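Protein NBR1 homolog (Arabidopsis thaliana, PDB 6TGS) probably acts as an autophagy receptor that targets ubiquitinated protein aggregates for vacuolar degradation, the piece described here being its PB1 domain, which mediates homodimerization. Local coordinates at residues A7-V12 with L82-I87; G29-E34 with N72-V77; L54-S59 with I87-G92. The protein carries 3 engineered substitutions. One frame throughout, in Å; residues are numbered along the deposited sequence. Where two conformers were deposited one is given.

Interaction 1 of 3, residues A7-V12 with L82-I87; sequences ALVVKV and LKFLKI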
ATOM      1  N   ALA A   7     -12.900  -6.191   0.449  1.00 59.95           N
ATOM      2  CA  ALA A   7     -11.820  -5.237   0.642  1.00 39.16           C
ATOM      3  C   ALA A   7     -10.459  -5.884   0.403  1.00 47.31           C
ATOM      4  O   ALA A   7     -10.291  -7.101   0.511  1.00 48.13           O
ATOM      5  CB  ALA A   7     -11.887  -4.644   2.049  1.00 46.81           C
ATOM      6  N   LEU A   8      -9.482  -5.044   0.055  1.00 36.74           N
ATOM      7  CA  LEU A   8      -8.090  -5.467   0.008  1.00 34.31           C
ATOM      8  C   LEU A   8      -7.495  -5.409   1.406  1.00 28.99           C
ATOM      9  O   LEU A   8      -7.572  -4.378   2.077  1.00 26.05           O
ATOM     10  CB  LEU A   8      -7.280  -4.574  -0.936  1.00 32.92           C
ATOM     11  CG  LEU A   8      -5.758  -4.783  -0.980  1.00 38.25           C
ATOM     12  CD1 LEU A   8      -5.395  -6.088  -1.671  1.00 37.17           C
ATOM     13  CD2 LEU A   8      -5.055  -3.606  -1.651  1.00 35.42           C
ATOM     14  N   VAL A   9      -6.899  -6.511   1.839  1.00 27.24           N
ATOM     15  CA  VAL A   9      -6.152  -6.521   3.089  1.00 28.03           C
ATOM     16  C   VAL A   9      -4.752  -5.989   2.803  1.00 21.75           C
ATOM     17  O   VAL A   9      -4.046  -6.503   1.932  1.00 25.52           O
ATOM     18  CB  VAL A   9      -6.095  -7.930   3.693  1.00 30.01           C
ATOM     19  CG1 VAL A   9      -5.149  -7.954   4.879  1.00 25.26           C
ATOM     20  CG2 VAL A   9      -7.484  -8.358   4.114  1.00 38.41           C
ATOM     21  N   VAL A  10      -4.359  -4.952   3.535  1.00 17.24           N
ATOM     22  CA  VAL A  10      -3.038  -4.348   3.398  1.00 18.52           C
ATOM     23  C   VAL A  10      -2.284  -4.592   4.694  1.00 20.25           C
ATOM     24  O   VAL A  10      -2.793  -4.303   5.780  1.00 23.20           O
ATOM     25  CB  VAL A  10      -3.133  -2.848   3.077  1.00 19.65           C
ATOM     26  CG1 VAL A  10      -1.736  -2.231   2.966  1.00 23.23           C
ATOM     27  CG2 VAL A  10      -3.910  -2.641   1.788  1.00 20.52           C
ATOM     28  N   LYS A  11      -1.099  -5.161   4.585  1.00 16.64           N
ATOM     29  CA  LYS A  11      -0.146  -5.234   5.714  1.00 17.25           C
ATOM     30  C   LYS A  11       1.049  -4.283   5.509  1.00 21.98           C
ATOM     31  O   LYS A  11       1.586  -4.367   4.435  1.00 22.11           O
ATOM     32  CB  LYS A  11       0.246  -6.685   5.962  1.00 17.82           C
ATOM     33  CG  LYS A  11      -0.937  -7.571   6.299  1.00 23.72           C
ATOM     34  CD  LYS A  11      -0.548  -8.985   6.586  1.00 25.17           C
ATOM     35  CE  LYS A  11      -1.742  -9.907   6.505  1.00 37.53           C
ATOM     36  NZ  LYS A  11      -1.327 -11.324   6.409  1.00 45.57           N
ATOM     37  N   VAL A  12       1.385  -3.567   6.416  0.70 16.01           N
ATOM     38  CA  VAL A  12       2.484  -2.622   6.264  0.70 16.87           C
ATOM     39  C   VAL A  12       3.549  -2.992   7.281  0.70 16.21           C
ATOM     40  O   VAL A  12       3.235  -3.254   8.446  0.70 16.77           O
ATOM     41  CB  VAL A  12       2.016  -1.167   6.458  0.70 18.59           C
ATOM     42  CG1 VAL A  12       3.163  -0.215   6.169  0.70 18.51           C
ATOM     43  CG2 VAL A  12       0.833  -0.859   5.552  0.70 19.11           C
ATOM     44  N   LEU A  82      -4.924  -8.547  -7.008  1.00 59.78           N
ATOM     45  CA  LEU A  82      -4.329  -8.930  -5.705  1.00 56.29           C
ATOM     46  C   LEU A  82      -5.403  -8.801  -4.621  1.00 48.34           C
ATOM     47  O   LEU A  82      -6.187  -7.841  -4.685  1.00 53.56           O
ATOM     48  CB  LEU A  82      -3.113  -8.045  -5.407  1.00 43.40           C
ATOM     49  CG  LEU A  82      -2.071  -7.960  -6.520  1.00 58.86           C
ATOM     50  CD1 LEU A  82      -0.803  -7.284  -6.025  1.00 48.03           C
ATOM     51  CD2 LEU A  82      -1.758  -9.340  -7.075  1.00 59.25           C
ATOM     52  N   LYS A  83      -5.379  -9.699  -3.652  1.00 50.94           N
ATOM     53  CA  LYS A  83      -6.332  -9.628  -2.510  1.00 59.05           C
ATOM     54  C   LYS A  83      -5.581  -9.327  -1.224  1.00 53.08           C
ATOM     55  O   LYS A  83      -6.212  -8.917  -0.249  1.00 52.18           O
ATOM     56  CB  LYS A  83      -6.936 -11.012  -2.299  1.00 58.91           C
ATOM     57  CG  LYS A  83      -7.991 -11.075  -1.200  1.00 52.66           C
ATOM     58  CD  LYS A  83      -8.418 -12.475  -0.826  1.00 69.90           C
ATOM     59  CE  LYS A  83      -9.516 -12.505   0.214  1.00 64.14           C
ATOM     60  NZ  LYS A  83     -10.801 -12.002  -0.330  1.00 68.07           N
ATOM     61  N   PHE A  84      -4.395  -9.366  -1.119  1.00 42.33           N
ATOM     62  CA  PHE A  84      -3.332  -9.187  -0.104  1.00 41.54           C
ATOM     63  C   PHE A  84      -2.194  -8.392  -0.733  1.00 36.93           C
ATOM     64  O   PHE A  84      -1.805  -8.691  -1.851  1.00 37.54           O
ATOM     65  CB  PHE A  84      -2.905 -10.528   0.486  1.00 37.22           C
ATOM     66  CG  PHE A  84      -1.777 -10.447   1.477  1.00 50.94           C
ATOM     67  CD1 PHE A  84      -1.855  -9.595   2.564  1.00 47.89           C
ATOM     68  CD2 PHE A  84      -0.645 -11.229   1.331  1.00 52.82           C
ATOM     69  CE1 PHE A  84      -0.821  -9.517   3.478  1.00 47.73           C
ATOM     70  CE2 PHE A  84       0.390 -11.149   2.247  1.00 48.62           C
ATOM     71  CZ  PHE A  84       0.294 -10.302   3.325  1.00 41.61           C
ATOM     72  N   LEU A  85      -1.940  -7.337   0.136  1.00 26.36           N
ATOM     73  CA  LEU A  85      -0.757  -6.541  -0.216  1.00 27.31           C
ATOM     74  C   LEU A  85       0.103  -6.356   1.024  1.00 23.31           C
ATOM     75  O   LEU A  85      -0.393  -5.854   1.994  1.00 30.33           O
ATOM     76  CB  LEU A  85      -1.229  -5.214  -0.791  1.00 22.37           C
ATOM     77  CG  LEU A  85      -0.131  -4.249  -1.212  1.00 27.42           C
ATOM     78  CD1 LEU A  85       0.701  -4.857  -2.323  1.00 26.37           C
ATOM     79  CD2 LEU A  85      -0.743  -2.940  -1.664  1.00 26.59           C
ATOM     80  N   LYS A  86       1.349  -6.784   0.945  1.00 20.82           N
ATOM     81  CA  LYS A  86       2.296  -6.507   2.018  1.00 19.73           C
ATOM     82  C   LYS A  86       3.262  -5.443   1.535  1.00 21.61           C
ATOM     83  O   LYS A  86       4.015  -5.685   0.581  1.00 19.71           O
ATOM     84  CB  LYS A  86       3.075  -7.740   2.456  1.00 20.72           C
ATOM     85  CG  LYS A  86       4.037  -7.408   3.589  1.00 26.47           C
ATOM     86  CD  LYS A  86       5.138  -8.434   3.753  1.00 32.15           C
ATOM     87  CE  LYS A  86       5.844  -8.269   5.104  1.00 33.19           C
ATOM     88  NZ  LYS A  86       7.142  -7.567   5.026  1.00 45.03           N
ATOM     89  N   ILE A  87       3.256  -4.288   2.206  1.00 15.95           N
ATOM     90  CA  ILE A  87       4.069  -3.130   1.828  1.00 16.50           C
ATOM     91  C   ILE A  87       5.199  -2.969   2.837  1.00 17.25           C
ATOM     92  O   ILE A  87       4.953  -2.830   4.040  1.00 18.13           O
ATOM     93  CB  ILE A  87       3.226  -1.847   1.769  1.00 18.46           C
ATOM     94  CG1 ILE A  87       2.099  -1.951   0.739  1.00 21.52           C
ATOM     95  CG2 ILE A  87       4.126  -0.613   1.527  1.00 22.49           C
ATOM     96  CD1 ILE A  87       1.163  -0.743   0.774  1.00 22.76           C
TER
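Val10 and Ile87 meet methyl to methyl on the buried side of the sheet, CG1 of Val10 lying 3.9 Å from CD1 of Ile87, with the two side chains set obliquely to one another. Ile87 places CG1 anti to its carbonyl carbon (chi1 -60°), which sends CD1 back to Val10, two residues before its bridge partner Val12. At the other end of this apolar row Leu8 lays its two methyls along the incoming chain: CD2 reaches Leu85 CB at 4.2 Å, while CD1 presses on the backbone of Lys83, 3.3 Å from its O. Val77 of helix 71-79 closes over Leu8 and Leu85, and Leu38 of helix 35-46 over Ile87.

The backbones run side by side in the same direction, at 16° and with axes 4.6 Å apart. Leu85 and Lys11 bond in turn, Leu85 N to Val9 O at 2.9 Å and Lys11 N to Leu85 O at 2.8 Å, each donor nearly in line with the carbonyl. Ile87 N continues the ladder to Lys11 O. At the strand entrance the bond from Val9 N to Lys83 O stretches to 3.3 Å, its donor tilted from the carbonyl plane.

On the other face, Val9 CG1 approaches Phe84 CD1 at 4.3 Å. The extended Lys11 chain crosses the Phe84 side chain at about a right angle, its CG in the ring plane at the edge, although the modelled spacing of its outer methylenes is too tight to trust. Beside it Lys86 leads away, its NZ hydrogen-bonded to Asn88 OD1. Pairing the first strand with the last, in parallel and at the middle of a mixed sheet, is the central feature of the ubiquitin-like beta-grasp fold of PB1 domains.

Interaction 2 of 3, residues G29-E34 with N72-V77; sequences GQLDLE and NDLFDV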
ATOM      1  N   GLY A  29     -13.645  -2.767  -8.845  1.00 51.51           N
ATOM      2  CA  GLY A  29     -12.516  -3.564  -8.363  1.00 59.79           C
ATOM      3  C   GLY A  29     -11.391  -2.605  -8.027  1.00 54.84           C
ATOM      4  O   GLY A  29     -10.441  -3.039  -7.398  1.00 59.86           O
ATOM      5  N   GLN A  30     -11.575  -1.342  -8.381  1.00 40.26           N
ATOM      6  CA  GLN A  30     -10.587  -0.276  -8.078  1.00 53.88           C
ATOM      7  C   GLN A  30     -10.555  -0.008  -6.570  1.00 47.44           C
ATOM      8  O   GLN A  30     -11.626   0.016  -5.956  1.00 46.30           O
ATOM      9  CB  GLN A  30     -11.077   1.022  -8.718  1.00 53.01           C
ATOM     10  CG  GLN A  30     -10.478   1.330 -10.075  1.00 64.90           C
ATOM     11  CD  GLN A  30     -10.648   2.798 -10.376  1.00 68.61           C
ATOM     12  OE1 GLN A  30     -11.546   3.202 -11.108  1.00 66.61           O
ATOM     13  NE2 GLN A  30      -9.787   3.612  -9.789  1.00 66.63           N
ATOM     14  N   LEU A  31      -9.364   0.228  -6.015  1.00 48.66           N
ATOM     15  CA  LEU A  31      -9.238   0.545  -4.571  1.00 41.84           C
ATOM     16  C   LEU A  31      -9.913   1.888  -4.274  1.00 39.01           C
ATOM     17  O   LEU A  31      -9.668   2.815  -5.050  1.00 41.95           O
ATOM     18  CB  LEU A  31      -7.752   0.567  -4.198  1.00 47.42           C
ATOM     19  CG  LEU A  31      -7.082  -0.795  -4.042  1.00 50.88           C
ATOM     20  CD1 LEU A  31      -5.629  -0.630  -3.624  1.00 38.73           C
ATOM     21  CD2 LEU A  31      -7.827  -1.658  -3.038  1.00 43.01           C
ATOM     22  N   ASP A  32     -10.532   2.039  -3.246  0.60 38.63           N
ATOM     23  CA  ASP A  32     -10.999   3.351  -2.801  0.60 42.13           C
ATOM     24  C   ASP A  32      -9.917   4.021  -1.952  0.60 39.69           C
ATOM     25  O   ASP A  32     -10.087   4.297  -0.765  0.60 39.80           O
ATOM     26  CB  ASP A  32     -12.313   3.218  -2.036  0.60 43.67           C
ATOM     27  CG  ASP A  32     -13.054   4.540  -1.903  0.60 49.13           C
ATOM     28  OD1 ASP A  32     -12.510   5.578  -2.333  0.60 54.82           O
ATOM     29  OD2 ASP A  32     -14.183   4.541  -1.367  0.60 50.96           O
ATOM     30  N   LEU A  33      -8.775   4.266  -2.594  0.60 38.64           N
ATOM     31  CA  LEU A  33      -7.618   4.845  -1.928  0.60 36.40           C
ATOM     32  C   LEU A  33      -6.619   5.314  -2.975  0.60 36.75           C
ATOM     33  O   LEU A  33      -6.399   4.629  -3.979  0.60 33.43           O
ATOM     34  CB  LEU A  33      -6.956   3.831  -0.984  0.60 34.43           C
ATOM     35  CG  LEU A  33      -5.970   4.385   0.051  0.60 29.62           C
ATOM     36  CD1 LEU A  33      -6.678   5.281   1.048  0.60 27.93           C
ATOM     37  CD2 LEU A  33      -5.267   3.254   0.775  0.60 28.07           C
ATOM     38  N   GLU A  34      -6.024   6.478  -2.736  0.60 33.69           N
ATOM     39  CA  GLU A  34      -4.946   7.018  -3.555  0.60 31.90           C
ATOM     40  C   GLU A  34      -3.680   7.129  -2.708  0.60 30.88           C
ATOM     41  O   GLU A  34      -3.691   6.884  -1.494  0.60 26.81           O
ATOM     42  CB  GLU A  34      -5.332   8.377  -4.150  0.60 33.79           C
ATOM     43  CG  GLU A  34      -5.729   9.415  -3.113  0.60 35.57           C
ATOM     44  CD  GLU A  34      -5.352  10.822  -3.522  0.60 40.91           C
ATOM     45  OE1 GLU A  34      -4.151  11.068  -3.777  0.60 38.69           O
ATOM     46  OE2 GLU A  34      -6.254  11.685  -3.591  0.60 52.51           O
ATOM     47  N   ASN A  72      -0.912   5.295 -10.471  1.00 29.69           N
ATOM     48  CA  ASN A  72      -0.989   4.209 -11.439  1.00 24.57           C
ATOM     49  C   ASN A  72      -0.478   2.899 -10.856  1.00 23.01           C
ATOM     50  O   ASN A  72      -0.999   1.826 -11.191  1.00 27.07           O
ATOM     51  CB  ASN A  72      -0.210   4.571 -12.703  1.00 31.03           C
ATOM     52  CG  ASN A  72      -0.814   5.752 -13.433  1.00 39.35           C
ATOM     53  OD1 ASN A  72      -2.020   5.790 -13.675  1.00 40.50           O
ATOM     54  ND2 ASN A  72       0.019   6.722 -13.791  1.00 47.46           N
ATOM     55  N   ASP A  73       0.541   2.961  -9.995  1.00 22.03           N
ATOM     56  CA  ASP A  73       1.023   1.761  -9.321  1.00 20.81           C
ATOM     57  C   ASP A  73      -0.037   1.175  -8.391  1.00 21.65           C
ATOM     58  O   ASP A  73      -0.116  -0.046  -8.235  1.00 21.44           O
ATOM     59  CB  ASP A  73       2.283   2.067  -8.517  1.00 26.00           C
ATOM     60  CG  ASP A  73       3.390   2.625  -9.368  1.00 30.00           C
ATOM     61  OD1 ASP A  73       3.703   2.017 -10.419  1.00 27.40           O
ATOM     62  OD2 ASP A  73       3.954   3.661  -8.982  1.00 25.13           O
ATOM     63  N   LEU A  74      -0.814   2.034  -7.731  1.00 23.41           N
ATOM     64  CA  LEU A  74      -1.857   1.526  -6.837  1.00 25.87           C
ATOM     65  C   LEU A  74      -3.049   1.021  -7.626  1.00 31.93           C
ATOM     66  O   LEU A  74      -3.656  -0.002  -7.271  1.00 36.20           O
ATOM     67  CB  LEU A  74      -2.292   2.604  -5.848  1.00 33.87           C
ATOM     68  CG  LEU A  74      -1.550   2.644  -4.523  1.00 35.56           C
ATOM     69  CD1 LEU A  74      -1.973   3.902  -3.758  1.00 48.77           C
ATOM     70  CD2 LEU A  74      -1.832   1.374  -3.735  1.00 38.17           C
ATOM     71  N   PHE A  75      -3.424   1.733  -8.692  1.00 35.99           N
ATOM     72  CA  PHE A  75      -4.454   1.251  -9.602  1.00 38.58           C
ATOM     73  C   PHE A  75      -4.125  -0.148 -10.105  1.00 43.02           C
ATOM     74  O   PHE A  75      -5.008  -1.003 -10.229  1.00 37.17           O
ATOM     75  CB  PHE A  75      -4.602   2.225 -10.771  1.00 40.14           C
ATOM     76  CG  PHE A  75      -5.713   1.887 -11.725  1.00 49.72           C
ATOM     77  CD1 PHE A  75      -7.035   2.126 -11.390  1.00 58.71           C
ATOM     78  CD2 PHE A  75      -5.434   1.370 -12.977  1.00 57.99           C
ATOM     79  CE1 PHE A  75      -8.057   1.828 -12.279  1.00 59.60           C
ATOM     80  CE2 PHE A  75      -6.458   1.082 -13.871  1.00 60.28           C
ATOM     81  CZ  PHE A  75      -7.766   1.300 -13.514  1.00 64.24           C
ATOM     82  N   ASP A  76      -2.846  -0.403 -10.373  1.00 30.11           N
ATOM     83  CA  ASP A  76      -2.435  -1.695 -10.890  1.00 31.86           C
ATOM     84  C   ASP A  76      -2.400  -2.792  -9.833  1.00 32.40           C
ATOM     85  O   ASP A  76      -2.331  -3.971 -10.191  1.00 27.92           O
ATOM     86  CB  ASP A  76      -1.075  -1.571 -11.558  1.00 27.34           C
ATOM     87  CG  ASP A  76      -0.948  -2.492 -12.749  1.00 40.88           C
ATOM     88  OD1 ASP A  76      -1.814  -2.418 -13.646  1.00 48.17           O
ATOM     89  OD2 ASP A  76       0.008  -3.291 -12.787  1.00 36.22           O
ATOM     90  N   VAL A  77      -2.499  -2.486  -8.554  1.00 30.42           N
ATOM     91  CA  VAL A  77      -2.672  -3.557  -7.538  1.00 32.71           C
ATOM     92  C   VAL A  77      -4.033  -4.218  -7.775  1.00 40.53           C
ATOM     93  O   VAL A  77      -4.119  -5.428  -7.742  1.00 41.35           O
ATOM     94  CB  VAL A  77      -2.550  -2.990  -6.116  1.00 30.96           C
ATOM     95  CG1 VAL A  77      -3.116  -3.938  -5.076  1.00 31.44           C
ATOM     96  CG2 VAL A  77      -1.111  -2.634  -5.785  1.00 23.65           C
TER
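Gln30 and Phe75 meet at the outer end of this contact, where CG of the glutamine lies 3.3 Å from ring atom CE1. The Phe75 ring reaches the loop because its CG stands anti to the backbone N (chi1 -176°). Gln30 extends beyond CG and crosses the phenylalanine obliquely, with CD in the ring plane at its edge and the amide plane turned 75° from the ring. A glycine in its place would probably strip the Phe75 edge of this cover and give the ring more freedom to turn. In sequence the helix 71-79 follows a strand pair, 55-59 and 65-67, the ββα order of the OPCA motif in PB1 domains; the loop 29-34 lies across it and leads into helix 35-46.

Deeper in, Leu31 points at the helix and spends CD1 on two neighbours: Leu74 CD2 at 4.3 Å and Val77 CG1 at 4.4 Å. Leu74 CD1 lies 3.8 Å from the backbone C of Glu34. Met35 and Leu38 of helix 35-46 also touch Leu74, while Leu8 of strand 8-14 packs on both Leu31 and Val77.

Interaction 3 of 3, residues L54-S59 with I87-G92; sequences LSLTYS and INVNAG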
ATOM      1  N   LEU A  54       8.822   8.503   1.455  1.00 22.91           N
ATOM      2  CA  LEU A  54       8.920   7.130   1.921  1.00 22.06           C
ATOM      3  C   LEU A  54       9.061   6.200   0.733  1.00 21.79           C
ATOM      4  O   LEU A  54       8.398   6.391  -0.287  1.00 30.93           O
ATOM      5  CB  LEU A  54       7.672   6.750   2.711  1.00 23.44           C
ATOM      6  CG  LEU A  54       7.319   7.676   3.876  1.00 24.64           C
ATOM      7  CD1 LEU A  54       5.955   7.334   4.447  1.00 24.08           C
ATOM      8  CD2 LEU A  54       8.371   7.549   4.943  1.00 25.20           C
ATOM      9  N   SER A  55       9.911   5.197   0.861  1.00 21.03           N
ATOM     10  CA  SER A  55       9.942   4.120  -0.118  1.00 21.97           C
ATOM     11  C   SER A  55       8.911   3.071   0.296  1.00 19.68           C
ATOM     12  O   SER A  55       9.034   2.465   1.363  1.00 21.82           O
ATOM     13  CB  SER A  55      11.340   3.511  -0.224  1.00 29.19           C
ATOM     14  OG  SER A  55      11.302   2.210  -0.787  1.00 34.42           O
ATOM     15  N   LEU A  56       7.901   2.862  -0.546  1.00 16.32           N
ATOM     16  CA  LEU A  56       6.834   1.898  -0.305  1.00 18.71           C
ATOM     17  C   LEU A  56       6.959   0.815  -1.368  1.00 18.59           C
ATOM     18  O   LEU A  56       6.771   1.095  -2.555  1.00 18.92           O
ATOM     19  CB  LEU A  56       5.468   2.576  -0.365  1.00 19.64           C
ATOM     20  CG  LEU A  56       5.335   3.812   0.538  1.00 22.15           C
ATOM     21  CD1 LEU A  56       3.946   4.458   0.404  1.00 24.66           C
ATOM     22  CD2 LEU A  56       5.610   3.407   1.969  1.00 16.79           C
ATOM     23  N   THR A  57       7.328  -0.403  -0.955  1.00 14.10           N
ATOM     24  CA  THR A  57       7.598  -1.465  -1.916  1.00 15.46           C
ATOM     25  C   THR A  57       6.830  -2.732  -1.568  1.00 20.21           C
ATOM     26  O   THR A  57       6.540  -2.991  -0.397  1.00 18.19           O
ATOM     27  CB  THR A  57       9.103  -1.801  -1.985  1.00 20.25           C
ATOM     28  OG1 THR A  57       9.614  -2.090  -0.678  1.00 21.55           O
ATOM     29  CG2 THR A  57       9.877  -0.624  -2.600  1.00 18.63           C
ATOM     30  N   TYR A  58       6.510  -3.533  -2.584  1.00 14.85           N
ATOM     31  CA  TYR A  58       6.055  -4.895  -2.346  1.00 15.25           C
ATOM     32  C   TYR A  58       6.756  -5.845  -3.300  1.00 17.59           C
ATOM     33  O   TYR A  58       7.279  -5.424  -4.330  1.00 17.22           O
ATOM     34  CB  TYR A  58       4.535  -5.032  -2.479  1.00 17.58           C
ATOM     35  CG  TYR A  58       3.916  -4.858  -3.851  1.00 17.86           C
ATOM     36  CD1 TYR A  58       3.683  -5.962  -4.678  1.00 18.26           C
ATOM     37  CD2 TYR A  58       3.489  -3.603  -4.289  1.00 19.33           C
ATOM     38  CE1 TYR A  58       3.061  -5.810  -5.912  1.00 17.69           C
ATOM     39  CE2 TYR A  58       2.867  -3.443  -5.515  1.00 21.17           C
ATOM     40  CZ  TYR A  58       2.663  -4.557  -6.326  1.00 25.20           C
ATOM     41  OH  TYR A  58       2.048  -4.406  -7.553  1.00 25.47           O
ATOM     42  N   SER A  59       6.807  -7.128  -2.922  1.00 16.69           N
ATOM     43  CA  SER A  59       7.439  -8.151  -3.756  1.00 16.45           C
ATOM     44  C   SER A  59       6.384  -8.868  -4.579  1.00 20.76           C
ATOM     45  O   SER A  59       5.453  -9.465  -4.023  1.00 25.36           O
ATOM     46  CB  SER A  59       8.250  -9.151  -2.927  1.00 23.92           C
ATOM     47  OG  SER A  59       9.163  -8.494  -2.071  1.00 25.16           O
ATOM     48  N   ILE A  87       3.256  -4.288   2.206  1.00 15.95           N
ATOM     49  CA  ILE A  87       4.069  -3.130   1.828  1.00 16.50           C
ATOM     50  C   ILE A  87       5.199  -2.969   2.837  1.00 17.25           C
ATOM     51  O   ILE A  87       4.953  -2.830   4.040  1.00 18.13           O
ATOM     52  CB  ILE A  87       3.226  -1.847   1.769  1.00 18.46           C
ATOM     53  CG1 ILE A  87       2.099  -1.951   0.739  1.00 21.52           C
ATOM     54  CG2 ILE A  87       4.126  -0.613   1.527  1.00 22.49           C
ATOM     55  CD1 ILE A  87       1.163  -0.743   0.774  1.00 22.76           C
ATOM     56  N   ASN A  88       6.444  -2.946   2.357  1.00 15.76           N
ATOM     57  CA  ASN A  88       7.556  -2.603   3.224  1.00 16.84           C
ATOM     58  C   ASN A  88       7.807  -1.100   3.140  1.00 19.19           C
ATOM     59  O   ASN A  88       7.846  -0.529   2.040  1.00 19.80           O
ATOM     60  CB  ASN A  88       8.830  -3.357   2.819  1.00 19.49           C
ATOM     61  CG  ASN A  88       8.817  -4.817   3.238  1.00 36.15           C
ATOM     62  OD1 ASN A  88       8.106  -5.206   4.156  1.00 30.14           O
ATOM     63  ND2 ASN A  88       9.623  -5.631   2.563  1.00 45.67           N
ATOM     64  N   VAL A  89       8.023  -0.467   4.297  1.00 16.86           N
ATOM     65  CA  VAL A  89       8.245   0.978   4.382  1.00 18.36           C
ATOM     66  C   VAL A  89       9.695   1.234   4.720  1.00 18.94           C
ATOM     67  O   VAL A  89      10.199   0.738   5.732  1.00 20.79           O
ATOM     68  CB  VAL A  89       7.358   1.640   5.458  1.00 19.48           C
ATOM     69  CG1 VAL A  89       7.629   3.149   5.485  1.00 20.33           C
ATOM     70  CG2 VAL A  89       5.923   1.375   5.192  1.00 20.62           C
ATOM     71  N   ASN A  90      10.370   2.026   3.903  1.00 19.33           N
ATOM     72  CA  ASN A  90      11.696   2.489   4.262  1.00 25.62           C
ATOM     73  C   ASN A  90      11.748   4.000   4.132  1.00 32.80           C
ATOM     74  O   ASN A  90      11.142   4.582   3.227  1.00 28.62           O
ATOM     75  CB  ASN A  90      12.764   1.831   3.401  1.00 32.46           C
ATOM     76  CG  ASN A  90      12.955   0.383   3.749  1.00 30.94           C
ATOM     77  OD1 ASN A  90      13.747   0.045   4.626  1.00 45.96           O
ATOM     78  ND2 ASN A  90      12.215  -0.490   3.077  1.00 30.36           N
ATOM     79  N   ALA A  91      12.450   4.635   5.058  1.00 34.48           N
ATOM     80  CA  ALA A  91      12.496   6.081   5.124  1.00 36.31           C
ATOM     81  C   ALA A  91      13.901   6.575   4.808  1.00 49.50           C
ATOM     82  O   ALA A  91      14.893   5.899   5.093  1.00 51.30           O
ATOM     83  CB  ALA A  91      12.056   6.575   6.502  1.00 37.17           C
ATOM     84  N   GLY A  92      13.970   7.762   4.212  1.00 53.73           N
ATOM     85  CA  GLY A  92      15.231   8.326   3.773  1.00 49.45           C
ATOM     86  C   GLY A  92      15.338   8.376   2.260  1.00 68.95           C
ATOM     87  O   GLY A  92      14.778   7.530   1.559  1.00 70.10           O
TER
HETATM   88  O   HOH W   1      10.545  -0.035   0.784  1.00 22.07           O
HETATM   89  O   HOH W   2       9.441  -4.992  -0.708  1.00 30.70           O
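Leu54 touches the chain opposite through one methyl, CD2, which lies 4.1 Å from Ala91 CB and also brushes Val89 CG1. Ser55 then pairs with Asn90 in a hydrogen-bonded antiparallel pair: its N gives a 2.7 Å bond to Asn90 O, nearly straight along the carbonyl, and its O receives Asn90 N at 2.9 Å in the carbonyl plane. With OG anti to the backbone N (chi1 160°), the serine hydroxyl reaches a water that also donates to Ser55 O.

Leu56 turns to the other face, in a non-hydrogen-bonded pair with Val89. The two side chains lie side by side and point the same way, Leu56 CD2 3.8 Å from Val89 CG2, while Leu56 CB rests 3.9 Å from Ile87 CG2. One methylene and one methyl of the leucine thus serve two apolar residues of the last strand.

Thr57 returns to the polar face opposite Asn88, bonded both ways through the backbone, with Asn88 N to Thr57 O at 2.8 Å. Its OG1 sits between backbone N and carbonyl carbon (chi1 53°) and holds the first water at 2.7 Å. That water accepts from Asn90 ND2 at 2.9 Å, so four bonds tie it to Ser55, Thr57 and Asn90, a bridge that links the two strands beyond their backbone ladder. A second water joins Thr57 OG1 to Asn88 ND2, the latter bond weak; the OD1 of Asn88 is taken by Lys86 NZ.

Strand 84-90 is the central strand of the ubiquitin-like sheet, antiparallel to 55-59 on this edge and flanked by 8-14 on the other. Beyond 55-59 lies strand 65-67, with backbone bonds from Tyr58 to Val66. Ile42 of helix 35-46 packs on Leu56 and Val89, and Met35 on Leu56.

Overall arrangement
Interactions 1 and 3 use the two edges of the same strand, 84-90, and share Ile87: parallel bonds tie it to 8-14, antiparallel ones to 55-59. Both bury apolar residues on one face; on the other, interaction 1 mixes Val9 and Phe84 with lysines, while interaction 3 is lined by serine, threonine and asparagines joined by water. Interaction 2 has no hydrogen bond across it; a loop meets a helix through leucines and valine inside, and through Gln30 and Phe75 nearer the surface. It joins interaction 1 in the core, where Leu8 CD2 is 3.6 Å from Leu31 CD1. Interactions 2 and 3 lie on opposite sides of the chain's centre, their own centres about 17 Å apart, and barely touch.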